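Local coordinates for putative PII-like nitrogen regulatory protein (Shewanella baltica, PDB 3CE8) that is of unknown function but, as a trimeric PII-like protein, may have a role in nitrogen regulation, at residues L25-A30 with K80-H85; G54-F59 with R76-F81. One frame throughout, in Å; residues are numbered along the deposited sequence.

Contact 1 (L25-A30 with K80-H85). With EDO (1,2-ethanediol), chain E.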
loop_
_atom_site.group_PDB
_atom_site.type_symbol
_atom_site.label_atom_id
_atom_site.label_comp_id
_atom_site.label_asym_id
_atom_site.label_seq_id
_atom_site.Cartn_x
_atom_site.Cartn_y
_atom_site.Cartn_z
ATOM N N LEU A 25 -8.148 -3.347 -5.788
ATOM C CA LEU A 25 -7.671 -3.671 -4.450
ATOM C C LEU A 25 -8.510 -3.051 -3.338
ATOM O O LEU A 25 -8.657 -1.859 -3.284
ATOM C CB LEU A 25 -6.210 -3.185 -4.321
ATOM C CG LEU A 25 -5.419 -3.620 -3.094
ATOM C CD1 LEU A 25 -5.186 -5.126 -3.194
ATOM C CD2 LEU A 25 -4.095 -2.811 -2.937
ATOM N N LEU A 26 -9.084 -3.867 -2.478
ATOM C CA LEU A 26 -9.776 -3.335 -1.302
ATOM C C LEU A 26 -8.805 -3.270 -0.163
ATOM O O LEU A 26 -8.125 -4.244 0.136
ATOM C CB LEU A 26 -10.954 -4.215 -0.866
ATOM C CG LEU A 26 -11.637 -3.852 0.455
ATOM C CD1 LEU A 26 -12.375 -2.517 0.398
ATOM C CD2 LEU A 26 -12.600 -4.970 0.729
ATOM N N VAL A 27 -8.688 -2.082 0.403
ATOM C CA VAL A 27 -7.854 -1.863 1.598
ATOM C C VAL A 27 -8.806 -1.509 2.712
ATOM O O VAL A 27 -9.665 -0.622 2.594
ATOM C CB VAL A 27 -6.816 -0.742 1.460
ATOM C CG1 VAL A 27 -6.074 -0.584 2.792
ATOM C CG2 VAL A 27 -5.863 -1.050 0.301
ATOM N N LEU A 28 -8.637 -2.248 3.791
ATOM C CA LEU A 28 -9.538 -2.207 4.961
ATOM C C LEU A 28 -8.743 -2.109 6.252
ATOM O O LEU A 28 -7.855 -2.918 6.493
ATOM C CB LEU A 28 -10.382 -3.495 4.930
ATOM C CG LEU A 28 -11.302 -3.824 6.095
ATOM C CD1 LEU A 28 -12.471 -2.844 6.206
ATOM C CD2 LEU A 28 -11.795 -5.242 5.889
ATOM N N ILE A 29 -9.031 -1.072 7.037
ATOM C CA ILE A 29 -8.349 -0.832 8.319
ATOM C C ILE A 29 -9.294 -1.278 9.419
ATOM O O ILE A 29 -10.203 -0.554 9.811
ATOM C CB ILE A 29 -7.929 0.648 8.502
ATOM C CG1 ILE A 29 -7.123 1.113 7.287
ATOM C CG2 ILE A 29 -7.124 0.842 9.758
ATOM C CD1 ILE A 29 -6.034 0.151 6.906
ATOM N N ALA A 30 -9.027 -2.492 9.892
ATOM C CA ALA A 30 -9.837 -3.225 10.857
ATOM C C ALA A 30 -9.246 -3.241 12.236
ATOM O O ALA A 30 -8.032 -3.288 12.453
ATOM C CB ALA A 30 -10.030 -4.664 10.377
ATOM N N LYS A 80 -4.349 -4.153 8.867
ATOM C CA LYS A 80 -4.578 -3.711 7.508
ATOM C C LYS A 80 -4.562 -4.885 6.551
ATOM O O LYS A 80 -3.541 -5.573 6.323
ATOM C CB LYS A 80 -3.542 -2.660 7.099
ATOM C CG LYS A 80 -3.642 -2.094 5.674
ATOM C CD LYS A 80 -2.339 -1.336 5.349
ATOM C CE LYS A 80 -2.230 -0.754 3.964
ATOM N NZ LYS A 80 -0.853 -0.203 3.705
ATOM N N PHE A 81 -5.751 -5.055 5.997
ATOM C CA PHE A 81 -6.057 -6.079 5.019
ATOM C C PHE A 81 -6.018 -5.482 3.638
ATOM O O PHE A 81 -6.463 -4.362 3.413
ATOM C CB PHE A 81 -7.485 -6.628 5.208
ATOM C CG PHE A 81 -7.667 -7.545 6.419
ATOM C CD1 PHE A 81 -7.996 -7.030 7.662
ATOM C CD2 PHE A 81 -7.559 -8.925 6.288
ATOM C CE1 PHE A 81 -8.177 -7.870 8.736
ATOM C CE2 PHE A 81 -7.725 -9.760 7.370
ATOM C CZ PHE A 81 -8.039 -9.241 8.586
ATOM N N GLU A 82 -5.470 -6.255 2.721
ATOM C CA GLU A 82 -5.483 -5.912 1.302
ATOM C C GLU A 82 -6.017 -7.108 0.545
ATOM O O GLU A 82 -5.486 -8.226 0.648
ATOM C CB GLU A 82 -4.102 -5.490 0.806
ATOM C CG GLU A 82 -3.656 -4.182 1.420
ATOM C CD GLU A 82 -2.429 -3.571 0.774
ATOM O OE1 GLU A 82 -1.802 -4.160 -0.131
ATOM O OE2 GLU A 82 -2.108 -2.450 1.169
ATOM N N ILE A 83 -7.099 -6.837 -0.178
ATOM C CA ILE A 83 -7.880 -7.843 -0.884
ATOM C C ILE A 83 -8.173 -7.524 -2.347
ATOM O O ILE A 83 -9.016 -6.709 -2.707
ATOM C CB ILE A 83 -9.226 -8.054 -0.154
ATOM C CG1 ILE A 83 -8.963 -8.260 1.342
ATOM C CG2 ILE A 83 -10.050 -9.219 -0.758
ATOM C CD1 ILE A 83 -10.053 -7.708 2.162
HETATM N N MSE A 84 -7.415 -8.202 -3.176
HETATM C CA MSE A 84 -7.560 -8.122 -4.617
HETATM C C MSE A 84 -8.818 -8.910 -4.945
HETATM O O MSE A 84 -9.030 -10.023 -4.443
HETATM C CB MSE A 84 -6.355 -8.719 -5.357
HETATM C CG MSE A 84 -6.424 -8.521 -6.857
HETATM SE SE MSE A 84 -6.026 -6.692 -7.298
HETATM C CE MSE A 84 -4.289 -6.573 -6.448
ATOM N N HIS A 85 -9.651 -8.306 -5.777
ATOM C CA HIS A 85 -10.906 -8.893 -6.173
ATOM C C HIS A 85 -11.419 -8.289 -7.468
ATOM O O HIS A 85 -11.071 -7.162 -7.808
ATOM C CB HIS A 85 -11.944 -8.626 -5.076
ATOM C CG HIS A 85 -12.266 -7.168 -4.895
ATOM N ND1 HIS A 85 -11.441 -6.300 -4.198
ATOM C CD2 HIS A 85 -13.311 -6.425 -5.335
ATOM C CE1 HIS A 85 -11.963 -5.081 -4.232
ATOM N NE2 HIS A 85 -13.092 -5.126 -4.920
HETATM C C1 EDO E . -3.675 -9.140 -2.268
HETATM O O1 EDO E . -3.039 -9.272 -0.991
HETATM C C2 EDO E . -3.824 -10.487 -2.954
HETATM O O2 EDO E . -5.213 -10.684 -2.784
#
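H85 carries its ring between its own backbone N and carbonyl carbon (chi1 65°), which turns the imidazole toward the neighbouring strand, edge first, so that CE1 lies 3.6 Å from L26 CB; L25, with CG anti to the backbone N (chi1 -170°), brings CD2 to 3.9 Å from E82 OE1. Both contacts belong to an antiparallel pairing of strands 23-31 and 74-86, the two central strands of a four-stranded sheet of order 2-3-1-4, consistent with the ferredoxin-like fold of PII-like proteins. L26 faces I83 and L28 faces F81 as hydrogen-bonded pairs, each with two backbone bonds; those of the first are L26 N to I83 O at 2.9 Å and I83 N to L26 O at 2.8 Å.

On the face of L26, L28, F81 and I83 the chemistry is hydrocarbon. L26 and I83 lie side by side, CD2 to CD1, and A30 CB sits at the edge of the F81 ring. Helices 35-42 and 90-100 cover this face, I38 reaching F81 and L93 reaching L26. The face of V27, I29, K80 and E82 is mixed: I29 CD1 presses on K80 CG at 3.5 Å, and V27 CG2 lies alongside E82 CG. The second and third subunits approach here: E82 OE1 forms a long, weak ion pair with K80 NZ of the second subunit, and K80 NZ one with E82 OE1 of the third. A 1,2-ethanediol, probably from the crystallisation liquor, lies on the side of strand 74-86 turned away from 23-31, where G50 O also binds it, its O1 donating to E82 O at 3.1 Å. I83 O is gripped twice, by L26 N and by H85 ND1 (2.9 Å, 169°), which arrive from opposite faces of its carbonyl plane.

Contact 2 (G54-F59 with R76-F81)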
loop_
_atom_site.group_PDB
_atom_site.type_symbol
_atom_site.label_atom_id
_atom_site.label_comp_id
_atom_site.label_asym_id
_atom_site.label_seq_id
_atom_site.Cartn_x
_atom_site.Cartn_y
_atom_site.Cartn_z
ATOM N N GLY A 54 -1.467 -6.924 7.340
ATOM C CA GLY A 54 -0.360 -6.428 8.123
ATOM C C GLY A 54 -0.779 -5.472 9.211
ATOM O O GLY A 54 -1.854 -4.893 9.177
ATOM N N ASN A 55 0.091 -5.318 10.180
ATOM C CA ASN A 55 -0.121 -4.378 11.279
ATOM C C ASN A 55 0.256 -2.958 10.889
ATOM O O ASN A 55 1.299 -2.722 10.301
ATOM C CB ASN A 55 0.685 -4.798 12.519
ATOM C CG ASN A 55 0.039 -5.964 13.270
ATOM O OD1 ASN A 55 -1.194 -6.190 13.206
ATOM N ND2 ASN A 55 0.865 -6.693 14.012
ATOM N N ILE A 56 -0.635 -2.023 11.180
ATOM C CA ILE A 56 -0.349 -0.584 11.001
ATOM C C ILE A 56 -0.851 0.226 12.205
ATOM O O ILE A 56 -1.708 -0.196 12.973
ATOM C CB ILE A 56 -0.861 0.053 9.638
ATOM C CG1 ILE A 56 -2.375 -0.110 9.471
ATOM C CG2 ILE A 56 -0.052 -0.460 8.397
ATOM C CD1 ILE A 56 -3.152 0.782 10.383
ATOM N N CYS A 57 -0.245 1.386 12.370
ATOM C CA CYS A 57 -0.645 2.341 13.380
ATOM C C CYS A 57 -1.582 3.394 12.750
ATOM O O CYS A 57 -1.278 3.977 11.706
ATOM C CB CYS A 57 0.594 2.982 13.935
ATOM S SG CYS A 57 0.237 3.791 15.376
ATOM N N GLY A 58 -2.742 3.606 13.356
ATOM C CA GLY A 58 -3.753 4.502 12.780
ATOM C C GLY A 58 -4.243 5.625 13.651
ATOM O O GLY A 58 -4.569 5.450 14.822
ATOM N N PHE A 59 -4.272 6.805 13.055
ATOM C CA PHE A 59 -4.796 7.995 13.716
ATOM C C PHE A 59 -6.167 8.343 13.170
ATOM O O PHE A 59 -6.614 7.858 12.104
ATOM C CB PHE A 59 -3.870 9.187 13.561
ATOM C CG PHE A 59 -2.533 9.005 14.220
ATOM C CD1 PHE A 59 -1.616 8.091 13.735
ATOM C CD2 PHE A 59 -2.182 9.764 15.302
ATOM C CE1 PHE A 59 -0.397 7.936 14.342
ATOM C CE2 PHE A 59 -0.958 9.606 15.910
ATOM C CZ PHE A 59 -0.069 8.693 15.424
ATOM N N ARG A 76 -4.012 4.621 17.615
ATOM C CA ARG A 76 -3.956 3.203 17.977
ATOM C C ARG A 76 -3.479 2.258 16.871
ATOM O O ARG A 76 -3.148 2.666 15.767
ATOM C CB ARG A 76 -5.341 2.761 18.480
ATOM C CG ARG A 76 -5.794 1.317 18.119
ATOM C CD ARG A 76 -6.962 0.737 19.011
ATOM N NE ARG A 76 -8.279 1.376 18.841
ATOM C CZ ARG A 76 -8.491 2.614 18.381
ATOM N NH1 ARG A 76 -7.480 3.424 18.078
ATOM N NH2 ARG A 76 -9.733 3.067 18.260
ATOM N N GLU A 77 -3.503 0.974 17.192
ATOM C CA GLU A 77 -3.009 -0.097 16.311
ATOM C C GLU A 77 -4.109 -0.941 15.680
ATOM O O GLU A 77 -5.020 -1.440 16.339
ATOM C CB GLU A 77 -2.055 -1.022 17.087
ATOM C CG GLU A 77 -1.319 -2.062 16.233
ATOM C CD GLU A 77 -0.040 -1.500 15.584
ATOM O OE1 GLU A 77 0.513 -0.508 16.119
ATOM O OE2 GLU A 77 0.431 -2.056 14.561
ATOM N N PHE A 78 -3.984 -1.100 14.372
ATOM C CA PHE A 78 -4.948 -1.860 13.572
ATOM C C PHE A 78 -4.318 -2.891 12.679
ATOM O O PHE A 78 -3.118 -2.990 12.467
ATOM C CB PHE A 78 -5.772 -0.952 12.635
ATOM C CG PHE A 78 -6.434 0.209 13.315
ATOM C CD1 PHE A 78 -5.734 1.379 13.549
ATOM C CD2 PHE A 78 -7.757 0.149 13.679
ATOM C CE1 PHE A 78 -6.328 2.457 14.160
ATOM C CE2 PHE A 78 -8.363 1.229 14.298
ATOM C CZ PHE A 78 -7.645 2.378 14.533
ATOM N N CYS A 79 -5.227 -3.603 12.081
ATOM C CA CYS A 79 -4.892 -4.635 11.156
ATOM C C CYS A 79 -5.304 -4.152 9.779
ATOM O O CYS A 79 -6.435 -3.764 9.556
ATOM C CB CYS A 79 -5.616 -5.922 11.557
ATOM S SG CYS A 79 -5.233 -7.345 10.502
ATOM N N LYS A 80 -4.349 -4.153 8.867
ATOM C CA LYS A 80 -4.578 -3.711 7.508
ATOM C C LYS A 80 -4.562 -4.885 6.551
ATOM O O LYS A 80 -3.541 -5.573 6.323
ATOM C CB LYS A 80 -3.542 -2.660 7.099
ATOM C CG LYS A 80 -3.642 -2.094 5.674
ATOM C CD LYS A 80 -2.339 -1.336 5.349
ATOM C CE LYS A 80 -2.230 -0.754 3.964
ATOM N NZ LYS A 80 -0.853 -0.203 3.705
ATOM N N PHE A 81 -5.751 -5.055 5.997
ATOM C CA PHE A 81 -6.057 -6.079 5.019
ATOM C C PHE A 81 -6.018 -5.482 3.638
ATOM O O PHE A 81 -6.463 -4.362 3.413
ATOM C CB PHE A 81 -7.485 -6.628 5.208
ATOM C CG PHE A 81 -7.667 -7.545 6.419
ATOM C CD1 PHE A 81 -7.996 -7.030 7.662
ATOM C CD2 PHE A 81 -7.559 -8.925 6.288
ATOM C CE1 PHE A 81 -8.177 -7.870 8.736
ATOM C CE2 PHE A 81 -7.725 -9.760 7.370
ATOM C CZ PHE A 81 -8.039 -9.241 8.586
#
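Segments G54-F59 and R76-F81 run antiparallel with a strong twist, their short axes 132° apart and 4.5 Å at closest approach. Three hydrogen-bonded pairs, G54 with K80, I56 with F78 and G58 with R76, supply six backbone bonds; F78 N to I56 O is 2.8 Å and nearly straight, whereas R76 N to G58 O bends to 140°.

Side chains divide between the two faces. I56 holds CG1 between its backbone N and carbonyl carbon (chi1 58°), which places CG1 3.7 Å from K80 CB and CD1 3.9 Å from F78 CB. The F78 ring crosses to G58, whose backbone N lies in the ring plane at its edge; G58 O is 3.5 Å from CE1 of F78. R76 CG lies over one face of that ring, offset toward its rim, and F78 CZ in turn sits above the R76 guanidinium, again toward the rim.

This pairing joins strand 50-60, outermost within its chain, to strand 74-86. C57, G58 and F59 also pair antiparallel with a strand of the third subunit, so the sheet continues across the trimer interface, and F59 stacks on F51 of that subunit.

On the other face E77, bent at chi2, brings its carboxylate back over the neighbouring strand. The N55 amide and this carboxylate stand with perpendicular planes, and E77 OE2 comes 3.4 Å from N55 CB.

Overall arrangement
Contacts 1 and 2 lie on the two edges of strand 74-86 and share K80 and F81; their centres are 12 Å apart. Contact 1 lies near the centre of the chain, with ten of its twelve touching residues buried, and its apolar face sets aliphatic and aromatic side chains under helices. Contact 2 is a surface contact, with exposed N55 and R76; there two glycines stand among the paired residues, and carboxylate and guanidinium groups gather around a single aromatic ring. The contacts meet where A30 O approaches C79 N at 2.8 Å, a probable hydrogen bond, and where I29 CG2 packs on F78 CB. Both reach the third subunit, but only contact 2 does so by extending the sheet.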